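Local structure of FMN-binding domain-containing protein (Clostridium perfringens, 3O6U) at residues A35-F40 and S95-K100; M47-K52 and Q72-L77; D53-M58 and I64-Y69. The protein is of unknown function but may bind flavin mononucleotide. All blocks are in the same frame, centred on the assembly; numbering follows the deposited sequence.

Contact 1. Residues A35-F40 and S95-K100; sequences AKYNEF and SNQFKK
Y37 meets the helix segment 95-100 along the whole length of its side chain, first against F98 and then, at its tip, against Q97. The ring leaves the strand with CG anti to the backbone N (chi1 172°), which brings it beside the carbonyl carbon and in front of F98. At the root, Y37 CB lies in the plane of the F98 ring, at its edge, 3.6 Å from F98 CE1. Next, Y37 CG is touched by F98 CD1 at 3.4 Å, and Y37 CD1 lies at the same 3.4 Å from that atom. F98 CD1 therefore sits over one face of the tyrosine, displaced toward the rim. The result is a T-shaped aromatic pair in which F98 supplies the edge and Y37 the face, with centroids 5.0 Å apart and planes at 87°. Farther out, Y37 CE1 comes to 4.1 Å from F98 CA, which brings the ring close to the helix backbone. At the end of the chain the hydroxyl works in both directions. Y37 OH accepts a nearly straight hydrogen bond (167°) from Q97 NE2 at 3.2 Å, within the amide plane of the glutamine, and donates to E39 OE2 at 2.9 Å, using the anti lone pair of that oxygen. These two bonds fix the rotation of the hydroxyl. E39 is itself held further on: OE1 takes Y69 OH and the ammonium of K48, and OE2 also bonds S94 OG. Helix 92-111 thus lies against the sheet, Q97 touching A21 of strand 19-27 and T11 of strand 5-11 beyond the outermost strand 32-41, while F98 also packs on L77 of helix 66-80.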
# COMPACT_ATOMS: atom_id res chain seq x y z
N ALA A 35 8.71 3.37 2.40
CA ALA A 35 7.31 3.04 2.15
C ALA A 35 7.21 1.54 1.83
O ALA A 35 7.86 1.06 0.90
CB ALA A 35 6.78 3.87 0.99
N LYS A 36 6.42 0.81 2.63
CA LYS A 36 6.23 -0.64 2.43
C LYS A 36 4.77 -1.01 2.23
O LYS A 36 3.94 -0.86 3.13
CB LYS A 36 6.83 -1.45 3.60
CG LYS A 36 6.82 -2.98 3.38
CD LYS A 36 8.04 -3.67 4.02
CE LYS A 36 7.68 -4.88 4.91
NZ LYS A 36 7.02 -6.03 4.20
N TYR A 37 4.44 -1.49 1.04
CA TYR A 37 3.05 -1.85 0.76
C TYR A 37 2.89 -3.31 0.33
O TYR A 37 3.54 -3.76 -0.61
CB TYR A 37 2.47 -0.92 -0.32
CG TYR A 37 1.11 -1.32 -0.84
CD1 TYR A 37 -0.05 -1.01 -0.12
CD2 TYR A 37 0.97 -2.01 -2.04
CE1 TYR A 37 -1.31 -1.38 -0.59
CE2 TYR A 37 -0.28 -2.38 -2.52
CZ TYR A 37 -1.42 -2.06 -1.79
OH TYR A 37 -2.66 -2.42 -2.26
N ASN A 38 2.02 -4.03 1.02
CA ASN A 38 1.76 -5.41 0.71
C ASN A 38 0.31 -5.85 0.75
O ASN A 38 -0.41 -5.55 1.71
CB ASN A 38 2.49 -6.34 1.69
CG ASN A 38 3.98 -6.35 1.51
OD1 ASN A 38 4.50 -6.92 0.55
ND2 ASN A 38 4.67 -5.69 2.42
N GLU A 39 -0.11 -6.52 -0.32
CA GLU A 39 -1.40 -7.20 -0.33
C GLU A 39 -1.00 -8.60 0.22
O GLU A 39 0.10 -9.09 -0.04
CB GLU A 39 -2.00 -7.24 -1.72
CG GLU A 39 -2.37 -5.82 -2.17
CD GLU A 39 -2.61 -5.69 -3.67
OE1 GLU A 39 -2.51 -6.71 -4.38
OE2 GLU A 39 -2.89 -4.56 -4.13
N PHE A 40 -1.87 -9.21 0.99
CA PHE A 40 -1.49 -10.46 1.65
C PHE A 40 -2.69 -11.19 2.20
O PHE A 40 -3.75 -10.61 2.43
CB PHE A 40 -0.49 -10.13 2.79
CG PHE A 40 -1.10 -9.37 3.94
CD1 PHE A 40 -1.56 -10.05 5.08
CD2 PHE A 40 -1.22 -7.98 3.91
CE1 PHE A 40 -2.13 -9.36 6.16
CE2 PHE A 40 -1.78 -7.29 4.98
CZ PHE A 40 -2.24 -7.98 6.11
N SER A 95 -3.81 0.36 -7.29
CA SER A 95 -3.40 1.76 -7.24
C SER A 95 -4.41 2.55 -6.41
O SER A 95 -4.03 3.33 -5.54
CB SER A 95 -3.30 2.32 -8.66
OG SER A 95 -2.38 1.55 -9.41
N ASN A 96 -5.69 2.32 -6.67
CA ASN A 96 -6.75 3.00 -5.93
C ASN A 96 -6.77 2.55 -4.47
O ASN A 96 -6.87 3.38 -3.57
CB ASN A 96 -8.10 2.74 -6.60
CG ASN A 96 -8.27 3.53 -7.90
OD1 ASN A 96 -9.14 3.21 -8.71
ND2 ASN A 96 -7.47 4.57 -8.09
N GLN A 97 -6.71 1.25 -4.22
CA GLN A 97 -6.64 0.78 -2.84
C GLN A 97 -5.42 1.44 -2.15
O GLN A 97 -5.56 2.01 -1.07
CB GLN A 97 -6.51 -0.74 -2.81
CG GLN A 97 -6.20 -1.32 -1.43
CD GLN A 97 -6.50 -2.80 -1.35
OE1 GLN A 97 -7.59 -3.20 -0.96
NE2 GLN A 97 -5.55 -3.63 -1.75
N PHE A 98 -4.24 1.37 -2.79
CA PHE A 98 -3.01 1.99 -2.27
C PHE A 98 -3.22 3.47 -1.96
O PHE A 98 -2.79 3.94 -0.89
CB PHE A 98 -1.85 1.87 -3.27
CG PHE A 98 -0.53 2.50 -2.80
CD1 PHE A 98 0.36 1.80 -1.99
CD2 PHE A 98 -0.18 3.80 -3.20
CE1 PHE A 98 1.57 2.38 -1.58
CE2 PHE A 98 1.02 4.37 -2.80
CZ PHE A 98 1.90 3.66 -1.98
N LYS A 99 -3.85 4.19 -2.88
CA LYS A 99 -4.08 5.62 -2.69
C LYS A 99 -4.90 5.91 -1.44
O LYS A 99 -4.55 6.82 -0.69
CB LYS A 99 -4.72 6.25 -3.95
CG LYS A 99 -3.74 6.28 -5.14
CD LYS A 99 -4.34 6.81 -6.45
CE LYS A 99 -4.71 8.28 -6.34
NZ LYS A 99 -4.83 8.94 -7.67
N LYS A 100 -5.95 5.12 -1.17
CA LYS A 100 -6.75 5.36 0.04
C LYS A 100 -5.94 5.17 1.34
O LYS A 100 -6.02 5.99 2.26
CB LYS A 100 -8.01 4.47 0.05
CG LYS A 100 -9.06 4.86 -1.01
CD LYS A 100 -10.30 3.97 -0.94
CE LYS A 100 -11.34 4.30 -2.02
NZ LYS A 100 -11.26 3.40 -3.22

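Contact 2. Residues M47-K52 and Q72-L77; sequences MKREDK and QLEKAL
E74 OE2 is gripped by R49 NH1 across this contact and also by the backbone N of Y37. The pairing lies at the outer edge of the sheet: K36, N38 and F40 make their backbone bonds to strand 19-27, while the outward amides of Y37 and E39 are met by the carboxylates of E74 and E70 from helix 66-80, so the glutamates take up edge N-H groups that a further strand could have used. R49, from the short 3-10 segment 48-50 that follows the strand, joins this arrangement through a salt bridge. R49 NH1 reaches E74 OE2 at 3.2 Å, with an N-H...O angle of 164°. The two side chains approach from opposite directions. The oxygen lies in the guanidinium plane, at its edge, yet it is met from above its own carboxylate plane, 47° out of it, and the two flat groups are turned 39° apart. This is a single-point grip: NH2 of R49 stays 3.7 Å from E74 OE2, and E74 OE1 is 4.1 Å from R49 NH2. The arginine reaches across by bending at chi2 and chi3, whereas E74 is extended beyond CG. NH1 of R49 has a second acid in E70, whose OE1 forms another salt bridge, so one cation is shared by two carboxylates and probably offsets their charge beside the strand edge. Neighbouring K48 turns elsewhere, making a cation-pi contact with the Y19 ring. The turn that carries R49 is closed by E50 N to M47 O at 3.2 Å and by D51 N to K48 O at 3.1 Å. D51 then serves as N-cap of helix 52-62, its OD1 accepting from Y54 N.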
# COMPACT_ATOMS: atom_id res chain seq x y z
N MSE A 47 2.33 -13.23 1.45
CA MSE A 47 2.45 -12.04 0.61
C MSE A 47 2.12 -12.36 -0.86
O MSE A 47 2.63 -13.31 -1.44
CB MSE A 47 3.87 -11.53 0.73
CG MSE A 47 4.26 -11.23 2.18
SE MSE A 47 3.23 -9.70 2.89
CE MSE A 47 2.96 -10.24 4.76
N LYS A 48 1.27 -11.55 -1.45
CA LYS A 48 0.87 -11.69 -2.84
C LYS A 48 2.04 -11.51 -3.82
O LYS A 48 2.08 -12.13 -4.88
CB LYS A 48 -0.20 -10.64 -3.15
CG LYS A 48 -1.12 -10.98 -4.29
CD LYS A 48 -2.02 -9.80 -4.62
CE LYS A 48 -3.49 -10.13 -4.46
NZ LYS A 48 -4.33 -8.87 -4.46
N ARG A 49 3.02 -10.68 -3.47
CA ARG A 49 4.10 -10.44 -4.41
C ARG A 49 5.12 -11.57 -4.45
O ARG A 49 6.01 -11.58 -5.29
CB ARG A 49 4.75 -9.06 -4.15
CG ARG A 49 5.95 -9.00 -3.23
CD ARG A 49 5.82 -7.67 -2.49
NE ARG A 49 7.05 -6.90 -2.43
CZ ARG A 49 7.10 -5.61 -2.12
NH1 ARG A 49 5.99 -4.93 -1.83
NH2 ARG A 49 8.27 -4.99 -2.11
N GLU A 50 4.93 -12.52 -3.53
CA GLU A 50 5.77 -13.71 -3.48
C GLU A 50 5.06 -14.88 -4.15
O GLU A 50 5.64 -15.95 -4.31
CB GLU A 50 6.08 -14.08 -2.03
CG GLU A 50 7.04 -13.12 -1.33
CD GLU A 50 7.31 -13.53 0.11
OE1 GLU A 50 6.99 -14.68 0.48
OE2 GLU A 50 7.85 -12.71 0.88
N ASP A 51 3.80 -14.69 -4.56
CA ASP A 51 3.06 -15.78 -5.20
C ASP A 51 3.25 -15.84 -6.72
O ASP A 51 2.65 -15.07 -7.47
CB ASP A 51 1.56 -15.67 -4.86
CG ASP A 51 0.74 -16.79 -5.49
OD1 ASP A 51 1.15 -17.37 -6.51
OD2 ASP A 51 -0.35 -17.09 -4.97
N LYS A 52 4.08 -16.77 -7.16
CA LYS A 52 4.40 -16.99 -8.57
C LYS A 52 3.20 -17.16 -9.49
O LYS A 52 3.07 -16.45 -10.48
CB LYS A 52 5.29 -18.22 -8.70
CG LYS A 52 6.10 -18.30 -9.97
CD LYS A 52 7.02 -19.50 -9.90
CE LYS A 52 7.90 -19.58 -11.11
NZ LYS A 52 7.13 -19.22 -12.32
N GLN A 72 6.51 -0.41 -7.22
CA GLN A 72 6.33 0.85 -7.95
C GLN A 72 5.53 1.85 -7.13
O GLN A 72 5.92 3.02 -7.02
CB GLN A 72 5.66 0.62 -9.30
CG GLN A 72 6.64 0.00 -10.29
CD GLN A 72 6.05 -0.29 -11.65
OE1 GLN A 72 5.16 0.42 -12.13
NE2 GLN A 72 6.55 -1.34 -12.29
N LEU A 73 4.42 1.39 -6.54
CA LEU A 73 3.56 2.25 -5.74
C LEU A 73 4.35 2.84 -4.57
O LEU A 73 4.21 4.03 -4.24
CB LEU A 73 2.35 1.45 -5.25
CG LEU A 73 1.45 0.99 -6.40
CD1 LEU A 73 0.51 -0.09 -5.94
CD2 LEU A 73 0.68 2.17 -6.95
N GLU A 74 5.18 2.01 -3.96
CA GLU A 74 6.01 2.44 -2.86
C GLU A 74 6.90 3.61 -3.28
O GLU A 74 6.98 4.62 -2.58
CB GLU A 74 6.90 1.29 -2.37
CG GLU A 74 6.16 0.13 -1.71
CD GLU A 74 7.10 -1.01 -1.31
OE1 GLU A 74 8.31 -0.88 -1.57
OE2 GLU A 74 6.63 -2.02 -0.74
N LYS A 75 7.57 3.47 -4.42
CA LYS A 75 8.49 4.50 -4.89
C LYS A 75 7.80 5.79 -5.29
O LYS A 75 8.25 6.87 -4.93
CB LYS A 75 9.32 3.99 -6.06
CG LYS A 75 10.19 2.80 -5.73
CD LYS A 75 10.86 2.30 -7.00
CE LYS A 75 11.21 0.82 -6.91
NZ LYS A 75 10.21 -0.06 -7.62
N ALA A 76 6.70 5.65 -6.03
CA ALA A 76 5.92 6.80 -6.47
C ALA A 76 5.46 7.62 -5.28
O ALA A 76 5.34 8.84 -5.37
CB ALA A 76 4.71 6.36 -7.29
N LEU A 77 5.18 6.95 -4.17
CA LEU A 77 4.76 7.63 -2.95
C LEU A 77 5.92 8.46 -2.43
O LEU A 77 5.77 9.62 -2.08
CB LEU A 77 4.34 6.61 -1.90
CG LEU A 77 3.86 7.17 -0.55
CD1 LEU A 77 2.70 8.15 -0.75
CD2 LEU A 77 3.46 6.04 0.36

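Contact 3. Residues D53-M58 and I64-Y69; sequences DYNEKM and IGPAEY
P66 stands between two tyrosine rings: its CG is 4.3 Å from Y54 CD1 across the contact, and its CA lies over the centre of one face of the Y69 ring. Y54 also meets the ring of Y19, the two planes being about 80° apart, and the K48 side chain runs past both Y54 and P66. Beside them, N55 and P66 slide past each other in opposite directions. With CG anti to its own carbonyl carbon (chi1 -78°), N55 comes up against the first turn of helix 66-80, where N55 CG is 3.8 Å from P66 CD and 3.9 Å from A67 CB. The backbones are closest here, N55 CA and G65 CA being 5.0 Å apart, at a residue that has no side chain. Selenomethionine M58 lies beside I64 and G65, but it is poorly ordered and its side-chain contacts are doubtful. M58 O receives a weak, bent hydrogen bond from I64 N (3.3 Å, 132°). G65 occupies the N-cap position of the following helix, and G65 O accepts Y69 N at 2.7 Å and E68 N at 2.8 Å from opposite faces of the carbonyl plane. The whole is a tight helix-to-helix connection: helix 52-62 ends, a few residues bend the chain back beside N55, and helix 66-80 then sets off at a new angle, its glycine-proline start packed on the helix just left.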
# COMPACT_ATOMS: atom_id res chain seq x y z
N ASP A 53 2.31 -18.11 -9.18
CA ASP A 53 1.15 -18.36 -10.04
C ASP A 53 0.22 -17.17 -10.07
O ASP A 53 -0.32 -16.83 -11.11
CB ASP A 53 0.36 -19.60 -9.61
CG ASP A 53 1.04 -20.89 -10.02
OD1 ASP A 53 1.99 -20.83 -10.84
OD2 ASP A 53 0.61 -21.97 -9.54
N TYR A 54 0.03 -16.53 -8.92
CA TYR A 54 -0.83 -15.37 -8.88
C TYR A 54 -0.28 -14.29 -9.79
O TYR A 54 -1.04 -13.59 -10.46
CB TYR A 54 -0.96 -14.81 -7.47
CG TYR A 54 -2.04 -13.78 -7.35
CD1 TYR A 54 -1.88 -12.50 -7.88
CD2 TYR A 54 -3.25 -14.10 -6.75
CE1 TYR A 54 -2.90 -11.55 -7.80
CE2 TYR A 54 -4.28 -13.17 -6.66
CZ TYR A 54 -4.10 -11.90 -7.19
OH TYR A 54 -5.13 -10.99 -7.09
N ASN A 55 1.04 -14.14 -9.80
CA ASN A 55 1.63 -13.12 -10.65
C ASN A 55 1.55 -13.45 -12.12
O ASN A 55 1.00 -12.68 -12.89
CB ASN A 55 3.11 -12.90 -10.34
CG ASN A 55 3.32 -12.06 -9.12
OD1 ASN A 55 3.39 -12.59 -8.01
ND2 ASN A 55 3.39 -10.74 -9.30
N GLU A 56 2.09 -14.61 -12.50
CA GLU A 56 2.16 -14.99 -13.90
C GLU A 56 0.84 -14.85 -14.62
O GLU A 56 0.78 -14.30 -15.73
CB GLU A 56 2.75 -16.39 -14.06
CG GLU A 56 4.25 -16.42 -13.88
CD GLU A 56 4.79 -17.83 -13.89
OE1 GLU A 56 3.99 -18.78 -13.81
OE2 GLU A 56 6.03 -17.98 -13.97
N LYS A 57 -0.22 -15.35 -14.00
CA LYS A 57 -1.54 -15.20 -14.59
C LYS A 57 -1.85 -13.68 -14.73
O LYS A 57 -2.54 -13.28 -15.67
CB LYS A 57 -2.61 -15.87 -13.69
CG LYS A 57 -4.00 -15.22 -13.70
CD LYS A 57 -4.24 -14.37 -12.45
CE LYS A 57 -4.19 -12.88 -12.75
NZ LYS A 57 -4.92 -12.03 -11.76
N MSE A 58 -1.28 -12.87 -13.82
CA MSE A 58 -1.52 -11.41 -13.76
C MSE A 58 -0.67 -10.59 -14.73
O MSE A 58 -1.15 -9.62 -15.32
CB MSE A 58 -1.38 -10.93 -12.31
CG MSE A 58 -1.22 -9.43 -12.13
SE MSE A 58 -2.85 -8.39 -11.81
CE MSE A 58 -3.96 -9.32 -13.11
N ILE A 64 0.74 -6.93 -15.76
CA ILE A 64 1.48 -6.56 -14.54
C ILE A 64 0.87 -7.02 -13.21
O ILE A 64 -0.32 -6.85 -12.95
CB ILE A 64 1.72 -4.98 -14.48
CG1 ILE A 64 2.84 -4.66 -13.48
CG2 ILE A 64 0.46 -4.23 -14.09
CD1 ILE A 64 3.01 -3.16 -13.21
N GLY A 65 1.74 -7.61 -12.38
CA GLY A 65 1.37 -8.12 -11.06
C GLY A 65 2.02 -7.42 -9.87
O GLY A 65 2.91 -6.57 -10.03
N PRO A 66 1.63 -7.86 -8.65
CA PRO A 66 2.13 -7.30 -7.38
C PRO A 66 3.63 -7.15 -7.25
O PRO A 66 4.13 -6.13 -6.76
CB PRO A 66 1.58 -8.28 -6.32
CG PRO A 66 0.53 -9.09 -7.05
CD PRO A 66 0.98 -9.16 -8.46
N ALA A 67 4.32 -8.18 -7.70
CA ALA A 67 5.77 -8.23 -7.71
C ALA A 67 6.32 -6.98 -8.38
O ALA A 67 7.34 -6.45 -7.97
CB ALA A 67 6.23 -9.49 -8.42
N GLU A 68 5.62 -6.52 -9.41
CA GLU A 68 5.96 -5.28 -10.08
C GLU A 68 5.22 -4.05 -9.51
O GLU A 68 5.87 -3.06 -9.16
CB GLU A 68 5.65 -5.36 -11.58
CG GLU A 68 5.92 -6.73 -12.17
CD GLU A 68 5.98 -6.75 -13.68
OE1 GLU A 68 4.90 -6.67 -14.33
OE2 GLU A 68 7.10 -6.85 -14.23
N TYR A 69 3.89 -4.09 -9.40
CA TYR A 69 3.20 -2.88 -8.98
C TYR A 69 3.41 -2.41 -7.56
O TYR A 69 3.44 -1.20 -7.33
CB TYR A 69 1.68 -2.87 -9.34
CG TYR A 69 0.76 -3.87 -8.66
CD1 TYR A 69 0.51 -3.83 -7.29
CD2 TYR A 69 0.09 -4.84 -9.41
CE1 TYR A 69 -0.37 -4.73 -6.70
CE2 TYR A 69 -0.77 -5.73 -8.83
CZ TYR A 69 -1.00 -5.68 -7.48
OH TYR A 69 -1.83 -6.62 -6.94

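How the contacts relate
From the N terminus, strand 32-41 enters contact 1 first, and its partner there, helix 92-111, arrives last, closing the widest loop. Within that span lies contact 2, which joins the turn after the strand to helix 66-80. Contact 3 lies within contact 2 in turn, closing the short connection between helices 52-62 and 66-80. The three loops are therefore concentric and none cross. Segments 72-77 and 64-69 share helix 66-80, which runs from contact 3 to contact 2. E39 of contact 1 reaches into both of the others. Together they tie the edge strand to all three of the chain's helices.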